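Local atomic coordinates of Ice-binding protein (Colwellia, PDB entry 3WP9), a protein that binds to the surface of ice crystals, inhibits their growth and inhibits recrystallization into larger grains. Residues Ser123-Phe128 with Asn148-Thr153; Gly174-Phe179 with Val191-Thr196; Thr195-Arg200 with Asn212-Pro217. All blocks are in the same frame, centred on the assembly; numbering follows the deposited sequence.

In the fold
Following the chain, the contacts come in series, and none is nested in or crosses another. Interaction 1 closes a loop in which strands 136-140 and 144-146 complete one coil of the right-handed beta-helix, bringing 148-153 back beside 123-128. Interaction 2 does the same further on, returning 191-196 to 174-179 after strands 182-185 and 189-191. Interaction 3 starts where that one ends, sharing Thr-195 and Thr-196, and runs through strands 200-203 and 207-210 to 212-217. Interactions 1 and 2 touch through backbone pairs such as Val-152 with Ser-178. Interactions 2 and 3 meet in one parallel sheet, and Asn-212 also reaches the Asn-192 carbonyl.

Interaction 1 (Ser123-Phe128 with Asn148-Thr153); sequences STDVTF and NAKRVT
Val-126 O accepts the shortest direct hydrogen bond between the two segments, 2.8 Å from Thr-153 N, and the CA-H of Val-152 rests on the same oxygen. Thr-153 O in turn takes the amide of Phe-128 and lies near the plane of the phenylalanine ring, at its edge. One step earlier, Val-126 N donates to Arg-151 O at 3.0 Å.

Asp-125 extends the pairing with its side chain. Its OD1 lies 2.9 Å from Arg-151 N, but the bond is bent (132° at the hydrogen) and comes from above the carboxylate, 60° out of its plane. A water donates to OD2 of Asp-125 and also pairs with Thr-153 OG1, bridging the outward side of the segments.

The alternation, with Val-126 beside Val-152 and Thr-127 beside Thr-153, is the parallel pairing of successive coils in a right-handed beta-helix, and strand 108-109 continues the same sheet. The buried valines lie side by side, Val-126 CG1 3.9 Å from Val-152 CG2. The second methyl of Val-152, CG1, approaches the Phe-128 ring 3.7 Å from CD2, and Trp-136 meets that ring edge-to-face.

Toward the beginning of the contact Lys-150 reaches over to the preceding coil. A bend at chi2 (-52°) carries its chain along the backbone of Ser-123 and Thr-124, bringing CE 3.4 Å from Ser-123 O. NZ makes a weak bond to a water that also accepts from Asp-125 N, and it stays 5.0 Å from Asp-125 OD1, too far for a salt bridge. With a serine in place of Lys-150, the backbone at Ser-123 and Thr-124 would probably lose its aliphatic cover and the Asp-125 carboxylate a neighbouring positive charge. Arg-151, by contrast, extends its guanidinium away from the preceding coil.

Interaction 2 (Gly174-Phe179 with Val191-Thr196); sequences GTYASF and VNTGTT
OG1 of Thr-195 is gripped twice, donating to Gly-174 O at 2.6 Å and accepting from Ala-177 N at 2.9 Å. With OG1 anti to the carbonyl carbon (chi1 -71°), this buried oxygen sits in the bend of 174-177, while CG2 of Thr-195 packs 3.4 Å from Ala-177 O. This is the tight part of the contact, and three backbone bonds add to it: Tyr-176 N to Thr-193 O, Thr-196 N to Ala-177 O, and Phe-179 N to Thr-196 O.

The outer side is more exposed. There the tyrosine ring runs alongside the Thr-193 side chain, whose CG2 is 3.6 Å from Tyr-176 OH; Thr-193 O lies over the ring centre, 3.7 Å above its plane, and Gly-194 CA approaches CE1 obliquely. A water adds a bond to Ala-177 O and only weak ones to Gly-194 O and Thr-196 OG1. Thr-193 OG1 is engaged by Gln-210.

Asn-192 to Thr-195 form a type II beta turn, with Gly-194 at positive phi in its third place. The turn holds most of the T-A/G-X-T/N motif, by similarity part of the ice-binding site, at a corner of the beta-helix.

Interaction 3 (Thr195-Arg200 with Asn212-Pro217); sequences TTVNGR and NTINAP
Thr-195 O is shared by Thr-213 N and Asn-212 ND2, each 3.2 Å away and arriving from opposite faces of the carbonyl plane. Asn-212 OD1 accepts from Gln-210 N, which helps fix the amide. These bonds begin the pairing of strands 196-198 and 213-215, from successive coils of the right-handed beta-helix, whose N-to-C directions differ by only 2°.

The main-chain bonds then alternate: Val-197 N to Thr-213 O, Asn-215 N to Val-197 O and Gly-199 N to Asn-215 O, after which segment 195-200 turns a corner at Gly-199.

A side-chain hydrogen bond joins Asn-198 and Asn-215, which point the same way. Asn-215 ND2 donates to Asn-198 OD1 at 2.9 Å with the acceptor close to the amide plane of Asn-215, and Glu-180 takes the ND2 of Asn-198.

Apolar contact lies on the other face of the sheet, where CD1 of Ile-214 bends back to 3.8 Å from Val-197 CG2.

Water serves the outward threonines, one molecule bonding to both Thr-196 OG1 and Thr-213 OG1.

At the corner, the Arg-200 side chain crosses Pro-217 at about a right angle. Its NH1 donates to Phe-14 O, and Pro-217 CD sits 3.6 Å above one guanidinium face, offset toward the rim.

Interaction 1 (Ser123-Phe128 with Asn148-Thr153)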
ATOM      1  N   SER A 123      11.551  12.975  -0.786  1.00 15.20           N
ATOM      2  CA  SER A 123      11.662  14.177  -1.608  1.00 16.92           C
ATOM      3  C   SER A 123      12.667  13.898  -2.730  1.00 18.15           C
ATOM      4  O   SER A 123      12.703  14.718  -3.642  1.00 18.51           O
ATOM      5  CB  SER A 123      12.175  15.408  -0.844  1.00 18.57           C
ATOM      6  OG  SER A 123      11.295  15.694   0.259  1.00 18.27           O
ATOM      7  N   THR A 124      13.479  12.848  -2.635  1.00 17.21           N
ATOM      8  CA  THR A 124      14.374  12.398  -3.757  1.00 18.31           C
ATOM      9  C   THR A 124      14.410  10.856  -3.690  1.00 18.82           C
ATOM     10  O   THR A 124      13.792  10.254  -2.779  1.00 18.92           O
ATOM     11  CB  THR A 124      15.797  13.033  -3.664  1.00 17.84           C
ATOM     12  OG1 THR A 124      16.422  12.613  -2.399  1.00 20.20           O
ATOM     13  CG2 THR A 124      15.797  14.510  -3.767  1.00 20.00           C
ATOM     14  N   ASP A 125      14.993  10.132  -4.651  1.00 15.79           N
ATOM     15  CA  ASP A 125      14.808   8.716  -4.648  1.00 16.57           C
ATOM     16  C   ASP A 125      15.395   8.071  -3.380  1.00 15.24           C
ATOM     17  O   ASP A 125      16.426   8.526  -2.888  1.00 18.73           O
ATOM     18  CB  ASP A 125      15.400   8.063  -5.899  1.00 18.42           C
ATOM     19  CG  ASP A 125      14.716   8.517  -7.141  1.00 21.39           C
ATOM     20  OD1 ASP A 125      13.707   9.266  -7.073  1.00 18.49           O
ATOM     21  OD2 ASP A 125      15.250   8.180  -8.233  1.00 22.26           O
ATOM     22  N   VAL A 126      14.760   6.984  -2.925  1.00 15.60           N
ATOM     23  CA  VAL A 126      15.234   6.316  -1.715  1.00 16.71           C
ATOM     24  C   VAL A 126      15.390   4.848  -2.073  1.00 15.55           C
ATOM     25  O   VAL A 126      14.602   4.269  -2.829  1.00 16.52           O
ATOM     26  CB  VAL A 126      14.171   6.435  -0.557  1.00 16.44           C
ATOM     27  CG1 VAL A 126      12.854   5.822  -1.001  1.00 17.56           C
ATOM     28  CG2 VAL A 126      14.681   5.652   0.677  1.00 14.56           C
ATOM     29  N   THR A 127      16.454   4.180  -1.540  1.00 16.58           N
ATOM     30  CA  THR A 127      16.713   2.814  -1.855  1.00 17.95           C
ATOM     31  C   THR A 127      16.625   1.931  -0.627  1.00 19.02           C
ATOM     32  O   THR A 127      17.007   2.356   0.482  1.00 17.95           O
ATOM     33  CB  THR A 127      18.114   2.640  -2.509  1.00 20.91           C
ATOM     34  OG1 THR A 127      18.206   3.501  -3.646  1.00 21.76           O
ATOM     35  CG2 THR A 127      18.434   1.185  -2.866  1.00 21.19           C
ATOM     36  N   PHE A 128      16.100   0.801  -0.901  1.00 16.26           N
ATOM     37  CA  PHE A 128      15.982  -0.357   0.033  1.00 19.56           C
ATOM     38  C   PHE A 128      16.877  -1.488  -0.512  1.00 20.50           C
ATOM     39  O   PHE A 128      16.556  -2.082  -1.542  1.00 18.92           O
ATOM     40  CB  PHE A 128      14.529  -0.870   0.114  1.00 20.25           C
ATOM     41  CG  PHE A 128      13.577   0.077   0.864  1.00 20.98           C
ATOM     42  CD1 PHE A 128      13.202  -0.217   2.193  1.00 20.34           C
ATOM     43  CD2 PHE A 128      13.064   1.224   0.263  1.00 21.45           C
ATOM     44  CE1 PHE A 128      12.369   0.637   2.933  1.00 19.07           C
ATOM     45  CE2 PHE A 128      12.219   2.110   0.987  1.00 21.81           C
ATOM     46  CZ  PHE A 128      11.898   1.831   2.341  1.00 19.56           C
ATOM     47  N   ASN A 148       6.704  14.347  -6.504  1.00 12.56           N
ATOM     48  CA  ASN A 148       6.531  14.060  -7.932  1.00 11.89           C
ATOM     49  C   ASN A 148       7.847  13.574  -8.526  1.00 11.34           C
ATOM     50  O   ASN A 148       8.941  14.080  -8.191  1.00 14.49           O
ATOM     51  CB  ASN A 148       6.121  15.374  -8.662  1.00 11.89           C
ATOM     52  CG  ASN A 148       4.836  15.963  -8.198  1.00 13.95           C
ATOM     53  OD1 ASN A 148       3.955  15.318  -7.645  1.00 14.80           O
ATOM     54  ND2 ASN A 148       4.693  17.216  -8.487  1.00 17.62           N
ATOM     55  N   ALA A 149       7.703  12.586  -9.362  1.00 12.30           N
ATOM     56  CA  ALA A 149       8.831  12.060 -10.169  1.00 14.27           C
ATOM     57  C   ALA A 149       9.860  11.329  -9.349  1.00 15.07           C
ATOM     58  O   ALA A 149      10.962  11.048  -9.833  1.00 16.29           O
ATOM     59  CB  ALA A 149       9.500  13.181 -10.975  1.00 15.83           C
ATOM     60  N   LYS A 150       9.536  11.021  -8.075  1.00 13.34           N
ATOM     61  CA  LYS A 150      10.534  10.294  -7.247  1.00 14.48           C
ATOM     62  C   LYS A 150      10.203   8.821  -7.132  1.00 14.96           C
ATOM     63  O   LYS A 150       9.061   8.403  -7.461  1.00 13.89           O
ATOM     64  CB  LYS A 150      10.711  10.934  -5.836  1.00 14.01           C
ATOM     65  CG  LYS A 150      11.054  12.403  -5.946  1.00 14.20           C
ATOM     66  CD  LYS A 150      12.273  12.615  -6.908  1.00 16.18           C
ATOM     67  CE  LYS A 150      12.773  14.067  -6.978  1.00 18.73           C
ATOM     68  NZ  LYS A 150      13.937  14.171  -7.971  1.00 25.07           N
ATOM     69  N   ARG A 151      11.171   8.037  -6.617  1.00 12.27           N
ATOM     70  CA  ARG A 151      11.048   6.619  -6.643  1.00 12.02           C
ATOM     71  C   ARG A 151      11.491   5.880  -5.375  1.00 12.36           C
ATOM     72  O   ARG A 151      12.464   6.344  -4.777  1.00 15.70           O
ATOM     73  CB  ARG A 151      11.931   6.048  -7.821  1.00 12.76           C
ATOM     74  CG  ARG A 151      11.425   6.514  -9.149  1.00 15.20           C
ATOM     75  CD  ARG A 151      12.121   5.787 -10.326  1.00 14.99           C
ATOM     76  NE  ARG A 151      11.716   6.374 -11.573  1.00 16.39           N
ATOM     77  CZ  ARG A 151      12.283   6.053 -12.743  1.00 20.75           C
ATOM     78  NH1 ARG A 151      13.308   5.185 -12.740  1.00 19.01           N
ATOM     79  NH2 ARG A 151      11.841   6.595 -13.878  1.00 18.00           N
ATOM     80  N   VAL A 152      10.778   4.828  -5.036  1.00 14.07           N
ATOM     81  CA  VAL A 152      11.325   3.857  -4.076  1.00 16.56           C
ATOM     82  C   VAL A 152      12.029   2.817  -4.950  1.00 15.15           C
ATOM     83  O   VAL A 152      11.399   2.230  -5.814  1.00 16.94           O
ATOM     84  CB  VAL A 152      10.181   3.230  -3.250  1.00 16.60           C
ATOM     85  CG1 VAL A 152      10.695   2.017  -2.462  1.00 16.21           C
ATOM     86  CG2 VAL A 152       9.550   4.305  -2.347  1.00 18.14           C
ATOM     87  N   THR A 153      13.329   2.616  -4.697  1.00 17.69           N
ATOM     88  CA  THR A 153      14.130   1.683  -5.481  1.00 18.97           C
ATOM     89  C   THR A 153      14.491   0.462  -4.683  1.00 18.36           C
ATOM     90  O   THR A 153      14.795   0.612  -3.511  1.00 20.50           O
ATOM     91  CB  THR A 153      15.357   2.456  -5.936  1.00 18.09           C
ATOM     92  OG1 THR A 153      14.876   3.462  -6.855  1.00 24.75           O
ATOM     93  CG2 THR A 153      16.453   1.580  -6.616  1.00 24.04           C
TER
HETATM   94  O   HOH W   1      15.948   5.422  -8.434  0.50 22.82           O
HETATM   95  O   HOH W   2      16.158  11.927  -6.897  1.00 24.69           O

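Interaction 2 (Gly174-Phe179 with Val191-Thr196)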
ATOM      1  N   GLY A 174       2.927  11.560  -5.218  1.00 12.36           N
ATOM      2  CA  GLY A 174       2.928  12.583  -6.260  1.00 11.50           C
ATOM      3  C   GLY A 174       2.705  11.964  -7.647  1.00 10.88           C
ATOM      4  O   GLY A 174       2.204  10.847  -7.782  1.00 13.21           O
ATOM      5  N   THR A 175       2.994  12.791  -8.655  1.00 11.01           N
ATOM      6  CA  THR A 175       2.753  12.363 -10.029  1.00 10.99           C
ATOM      7  C   THR A 175       3.997  11.692 -10.622  1.00 11.47           C
ATOM      8  O   THR A 175       5.113  12.049 -10.325  1.00 13.01           O
ATOM      9  CB  THR A 175       2.406  13.528 -10.913  1.00 11.75           C
ATOM     10  OG1 THR A 175       3.387  14.578 -10.871  1.00 14.26           O
ATOM     11  CG2 THR A 175       0.968  14.150 -10.502  1.00 12.36           C
ATOM     12  N   TYR A 176       3.717  10.781 -11.523  1.00 12.95           N
ATOM     13  CA  TYR A 176       4.780  10.127 -12.319  1.00 13.59           C
ATOM     14  C   TYR A 176       5.909   9.563 -11.426  1.00 11.56           C
ATOM     15  O   TYR A 176       7.101   9.613 -11.753  1.00 14.41           O
ATOM     16  CB  TYR A 176       5.252  11.065 -13.422  1.00 13.49           C
ATOM     17  CG  TYR A 176       4.117  11.471 -14.318  1.00 15.35           C
ATOM     18  CD1 TYR A 176       3.560  10.553 -15.191  1.00 16.76           C
ATOM     19  CD2 TYR A 176       3.607  12.774 -14.271  1.00 17.33           C
ATOM     20  CE1 TYR A 176       2.476  10.901 -16.028  1.00 18.32           C
ATOM     21  CE2 TYR A 176       2.570  13.140 -15.105  1.00 19.40           C
ATOM     22  CZ  TYR A 176       2.005  12.217 -15.941  1.00 19.45           C
ATOM     23  OH  TYR A 176       0.991  12.626 -16.757  1.00 22.44           O
ATOM     24  N   ALA A 177       5.506   9.026 -10.259  1.00 11.68           N
ATOM     25  CA  ALA A 177       6.429   8.467  -9.305  1.00 11.70           C
ATOM     26  C   ALA A 177       6.334   6.977  -9.392  1.00 11.98           C
ATOM     27  O   ALA A 177       5.537   6.411 -10.171  1.00 12.48           O
ATOM     28  CB  ALA A 177       6.022   8.967  -7.867  1.00 11.67           C
ATOM     29  N   SER A 178       7.150   6.291  -8.604  1.00 12.92           N
ATOM     30  CA  SER A 178       7.102   4.829  -8.513  1.00 13.21           C
ATOM     31  C   SER A 178       7.333   4.417  -7.051  1.00 12.25           C
ATOM     32  O   SER A 178       8.282   4.944  -6.387  1.00 12.37           O
ATOM     33  CB  SER A 178       8.243   4.261  -9.377  1.00 14.96           C
ATOM     34  OG  SER A 178       8.056   2.864  -9.429  1.00 22.32           O
ATOM     35  N   PHE A 179       6.376   3.629  -6.581  1.00 13.52           N
ATOM     36  CA  PHE A 179       6.350   3.290  -5.172  1.00 13.11           C
ATOM     37  C   PHE A 179       6.302   1.772  -5.012  1.00 13.35           C
ATOM     38  O   PHE A 179       5.654   1.048  -5.805  1.00 14.13           O
ATOM     39  CB  PHE A 179       5.148   4.014  -4.481  1.00 11.87           C
ATOM     40  CG  PHE A 179       5.156   3.872  -2.965  1.00 12.30           C
ATOM     41  CD1 PHE A 179       5.786   4.812  -2.161  1.00 14.06           C
ATOM     42  CD2 PHE A 179       4.492   2.773  -2.391  1.00 14.67           C
ATOM     43  CE1 PHE A 179       5.746   4.674  -0.741  1.00 13.57           C
ATOM     44  CE2 PHE A 179       4.463   2.631  -1.012  1.00 12.86           C
ATOM     45  CZ  PHE A 179       5.127   3.548  -0.204  1.00 14.02           C
ATOM     46  N   VAL A 191      -3.063   8.529  -4.709  1.00 10.57           N
ATOM     47  CA  VAL A 191      -1.971   8.257  -5.672  1.00 11.31           C
ATOM     48  C   VAL A 191      -2.253   9.234  -6.856  1.00 10.18           C
ATOM     49  O   VAL A 191      -3.325   9.199  -7.412  1.00 13.40           O
ATOM     50  CB  VAL A 191      -2.003   6.806  -6.117  1.00 10.64           C
ATOM     51  CG1 VAL A 191      -0.702   6.523  -6.866  1.00 12.88           C
ATOM     52  CG2 VAL A 191      -2.063   5.886  -4.924  1.00 11.98           C
ATOM     53  N   ASN A 192      -1.331  10.127  -7.151  1.00 12.96           N
ATOM     54  CA  ASN A 192      -1.536  11.138  -8.184  1.00 12.19           C
ATOM     55  C   ASN A 192      -1.134  10.670  -9.591  1.00 11.72           C
ATOM     56  O   ASN A 192      -0.553   9.514  -9.789  1.00 10.55           O
ATOM     57  CB  ASN A 192      -0.947  12.462  -7.726  1.00 14.01           C
ATOM     58  CG  ASN A 192      -1.930  13.245  -6.842  1.00 19.78           C
ATOM     59  OD1 ASN A 192      -3.053  12.810  -6.587  1.00 19.53           O
ATOM     60  ND2 ASN A 192      -1.499  14.457  -6.444  1.00 21.78           N
ATOM     61  N   THR A 193      -1.399  11.505 -10.561  1.00 11.95           N
ATOM     62  CA  THR A 193      -1.428  11.111 -11.985  1.00 12.15           C
ATOM     63  C   THR A 193      -0.171  10.358 -12.439  1.00 10.06           C
ATOM     64  O   THR A 193       0.967  10.858 -12.256  1.00 11.48           O
ATOM     65  CB  THR A 193      -1.463  12.413 -12.798  1.00 12.99           C
ATOM     66  OG1 THR A 193      -2.602  13.189 -12.372  1.00 15.11           O
ATOM     67  CG2 THR A 193      -1.530  12.144 -14.302  1.00 14.20           C
ATOM     68  N   GLY A 194      -0.424   9.178 -13.027  1.00 10.93           N
ATOM     69  CA  GLY A 194       0.658   8.479 -13.721  1.00 12.07           C
ATOM     70  C   GLY A 194       1.573   7.627 -12.895  1.00 15.81           C
ATOM     71  O   GLY A 194       2.421   6.849 -13.453  1.00 16.85           O
ATOM     72  N   THR A 195       1.440   7.670 -11.573  1.00 12.25           N
ATOM     73  CA  THR A 195       2.336   6.919 -10.715  1.00 10.66           C
ATOM     74  C   THR A 195       2.094   5.400 -10.785  1.00 10.98           C
ATOM     75  O   THR A 195       0.988   4.921 -11.018  1.00 12.98           O
ATOM     76  CB  THR A 195       2.169   7.476  -9.275  1.00 10.02           C
ATOM     77  OG1 THR A 195       2.771   8.768  -9.290  1.00 10.28           O
ATOM     78  CG2 THR A 195       2.781   6.612  -8.140  1.00  9.95           C
ATOM     79  N   THR A 196       3.200   4.672 -10.560  1.00 12.22           N
ATOM     80  CA  THR A 196       3.091   3.227 -10.494  1.00 13.47           C
ATOM     81  C   THR A 196       3.344   2.761  -9.052  1.00 12.98           C
ATOM     82  O   THR A 196       4.229   3.318  -8.334  1.00 13.15           O
ATOM     83  CB  THR A 196       4.258   2.642 -11.294  1.00 14.14           C
ATOM     84  OG1 THR A 196       4.051   2.991 -12.660  1.00 20.32           O
ATOM     85  CG2 THR A 196       4.297   1.070 -11.153  1.00 18.09           C
TER
HETATM   86  O   HOH W   3       5.608   5.858 -13.278  1.00 35.10           O

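Interaction 3 (Thr195-Arg200 with Asn212-Pro217)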
ATOM      1  N   THR A 195       1.440   7.670 -11.573  1.00 12.25           N
ATOM      2  CA  THR A 195       2.336   6.919 -10.715  1.00 10.66           C
ATOM      3  C   THR A 195       2.094   5.400 -10.785  1.00 10.98           C
ATOM      4  O   THR A 195       0.988   4.921 -11.018  1.00 12.98           O
ATOM      5  CB  THR A 195       2.169   7.476  -9.275  1.00 10.02           C
ATOM      6  OG1 THR A 195       2.771   8.768  -9.290  1.00 10.28           O
ATOM      7  CG2 THR A 195       2.781   6.612  -8.140  1.00  9.95           C
ATOM      8  N   THR A 196       3.200   4.672 -10.560  1.00 12.22           N
ATOM      9  CA  THR A 196       3.091   3.227 -10.494  1.00 13.47           C
ATOM     10  C   THR A 196       3.344   2.761  -9.052  1.00 12.98           C
ATOM     11  O   THR A 196       4.229   3.318  -8.334  1.00 13.15           O
ATOM     12  CB  THR A 196       4.258   2.642 -11.294  1.00 14.14           C
ATOM     13  OG1 THR A 196       4.051   2.991 -12.660  1.00 20.32           O
ATOM     14  CG2 THR A 196       4.297   1.070 -11.153  1.00 18.09           C
ATOM     15  N   VAL A 197       2.508   1.817  -8.623  1.00 13.16           N
ATOM     16  CA  VAL A 197       2.748   1.244  -7.335  1.00 13.39           C
ATOM     17  C   VAL A 197       2.911  -0.303  -7.535  1.00 14.07           C
ATOM     18  O   VAL A 197       2.064  -0.924  -8.135  1.00 14.54           O
ATOM     19  CB  VAL A 197       1.548   1.472  -6.390  1.00 14.79           C
ATOM     20  CG1 VAL A 197       1.761   0.649  -5.102  1.00 17.29           C
ATOM     21  CG2 VAL A 197       1.398   2.986  -6.159  1.00 16.60           C
ATOM     22  N   ASN A 198       3.992  -0.867  -6.998  1.00 17.13           N
ATOM     23  CA  ASN A 198       4.090  -2.324  -6.888  1.00 15.85           C
ATOM     24  C   ASN A 198       3.957  -2.658  -5.424  1.00 13.59           C
ATOM     25  O   ASN A 198       4.854  -2.332  -4.618  1.00 16.62           O
ATOM     26  CB  ASN A 198       5.487  -2.754  -7.371  1.00 15.63           C
ATOM     27  CG  ASN A 198       5.636  -2.571  -8.869  1.00 17.90           C
ATOM     28  OD1 ASN A 198       4.855  -3.102  -9.640  1.00 20.51           O
ATOM     29  ND2 ASN A 198       6.625  -1.740  -9.283  1.00 20.84           N
ATOM     30  N   GLY A 199       2.803  -3.186  -5.068  1.00 16.12           N
ATOM     31  CA  GLY A 199       2.440  -3.189  -3.687  1.00 15.24           C
ATOM     32  C   GLY A 199       0.996  -3.434  -3.458  1.00 14.13           C
ATOM     33  O   GLY A 199       0.273  -3.904  -4.336  1.00 15.13           O
ATOM     34  N   ARG A 200       0.597  -3.176  -2.216  1.00 13.07           N
ATOM     35  CA  ARG A 200      -0.802  -3.287  -1.866  1.00 13.58           C
ATOM     36  C   ARG A 200      -1.199  -1.984  -1.108  1.00 12.61           C
ATOM     37  O   ARG A 200      -0.489  -1.487  -0.287  1.00 15.36           O
ATOM     38  CB  ARG A 200      -1.032  -4.531  -0.945  1.00 15.81           C
ATOM     39  CG  ARG A 200      -0.639  -5.833  -1.653  1.00 16.01           C
ATOM     40  CD  ARG A 200      -0.960  -7.038  -0.735  1.00 18.70           C
ATOM     41  NE  ARG A 200      -0.366  -8.269  -1.353  1.00 20.42           N
ATOM     42  CZ  ARG A 200      -0.890  -8.918  -2.398  1.00 22.19           C
ATOM     43  NH1 ARG A 200      -2.063  -8.577  -2.977  1.00 20.89           N
ATOM     44  NH2 ARG A 200      -0.239  -9.989  -2.871  1.00 25.54           N
ATOM     45  N   ASN A 212      -3.294   5.519 -12.764  1.00 11.59           N
ATOM     46  CA  ASN A 212      -2.126   4.821 -12.188  1.00 12.00           C
ATOM     47  C   ASN A 212      -2.083   3.363 -12.697  1.00 13.37           C
ATOM     48  O   ASN A 212      -3.022   2.871 -13.241  1.00 15.41           O
ATOM     49  CB  ASN A 212      -2.247   4.725 -10.683  1.00 13.58           C
ATOM     50  CG  ASN A 212      -2.368   6.120 -10.038  1.00 12.54           C
ATOM     51  OD1 ASN A 212      -3.375   6.414  -9.321  1.00 13.73           O
ATOM     52  ND2 ASN A 212      -1.320   6.932 -10.224  1.00 13.76           N
ATOM     53  N   THR A 213      -0.907   2.824 -12.461  1.00 14.00           N
ATOM     54  CA  THR A 213      -0.715   1.369 -12.654  1.00 14.77           C
ATOM     55  C   THR A 213      -0.429   0.869 -11.269  1.00 13.37           C
ATOM     56  O   THR A 213       0.564   1.260 -10.628  1.00 15.42           O
ATOM     57  CB  THR A 213       0.518   1.176 -13.481  1.00 14.92           C
ATOM     58  OG1 THR A 213       0.326   1.785 -14.775  1.00 19.30           O
ATOM     59  CG2 THR A 213       0.785  -0.364 -13.666  1.00 20.30           C
ATOM     60  N   ILE A 214      -1.328   0.031 -10.760  1.00 15.90           N
ATOM     61  CA  ILE A 214      -1.193  -0.516  -9.464  1.00 14.47           C
ATOM     62  C   ILE A 214      -1.059  -2.052  -9.619  1.00 16.93           C
ATOM     63  O   ILE A 214      -2.038  -2.692 -10.078  1.00 18.12           O
ATOM     64  CB  ILE A 214      -2.416  -0.189  -8.565  1.00 14.49           C
ATOM     65  CG1 ILE A 214      -2.782   1.351  -8.602  1.00 12.45           C
ATOM     66  CG2 ILE A 214      -2.184  -0.696  -7.146  1.00 14.88           C
ATOM     67  CD1 ILE A 214      -1.822   2.346  -8.004  1.00 12.88           C
ATOM     68  N   ASN A 215       0.112  -2.576  -9.203  1.00 17.43           N
ATOM     69  CA  ASN A 215       0.376  -4.036  -9.390  1.00 19.20           C
ATOM     70  C   ASN A 215       0.530  -4.766  -8.070  1.00 17.20           C
ATOM     71  O   ASN A 215       1.299  -4.298  -7.201  1.00 20.33           O
ATOM     72  CB  ASN A 215       1.703  -4.208 -10.107  1.00 17.07           C
ATOM     73  CG  ASN A 215       1.760  -3.565 -11.481  1.00 20.86           C
ATOM     74  OD1 ASN A 215       0.837  -3.696 -12.260  1.00 22.51           O
ATOM     75  ND2 ASN A 215       2.859  -2.901 -11.781  1.00 19.42           N
ATOM     76  N   ALA A 216      -0.138  -5.929  -7.919  1.00 20.24           N
ATOM     77  CA  ALA A 216       0.202  -6.752  -6.765  1.00 21.04           C
ATOM     78  C   ALA A 216       1.725  -7.052  -6.792  1.00 21.93           C
ATOM     79  O   ALA A 216       2.334  -7.147  -7.872  1.00 24.79           O
ATOM     80  CB  ALA A 216      -0.595  -8.032  -6.745  1.00 20.12           C
ATOM     81  N   PRO A 217       2.378  -7.122  -5.611  1.00 23.82           N
ATOM     82  CA  PRO A 217       3.835  -7.328  -5.532  1.00 21.64           C
ATOM     83  C   PRO A 217       4.154  -8.811  -5.769  1.00 26.26           C
ATOM     84  O   PRO A 217       3.372  -9.687  -5.452  1.00 29.19           O
ATOM     85  CB  PRO A 217       4.181  -6.910  -4.100  1.00 19.64           C
ATOM     86  CG  PRO A 217       2.893  -7.183  -3.345  1.00 21.69           C
ATOM     87  CD  PRO A 217       1.738  -7.057  -4.275  1.00 20.38           C
TER
HETATM   88  O   HOH W   4       1.784   4.171 -14.294  1.00 30.00           O
HETATM   89  O   HOH W   5       2.955 -10.626  -2.753  1.00 29.58           O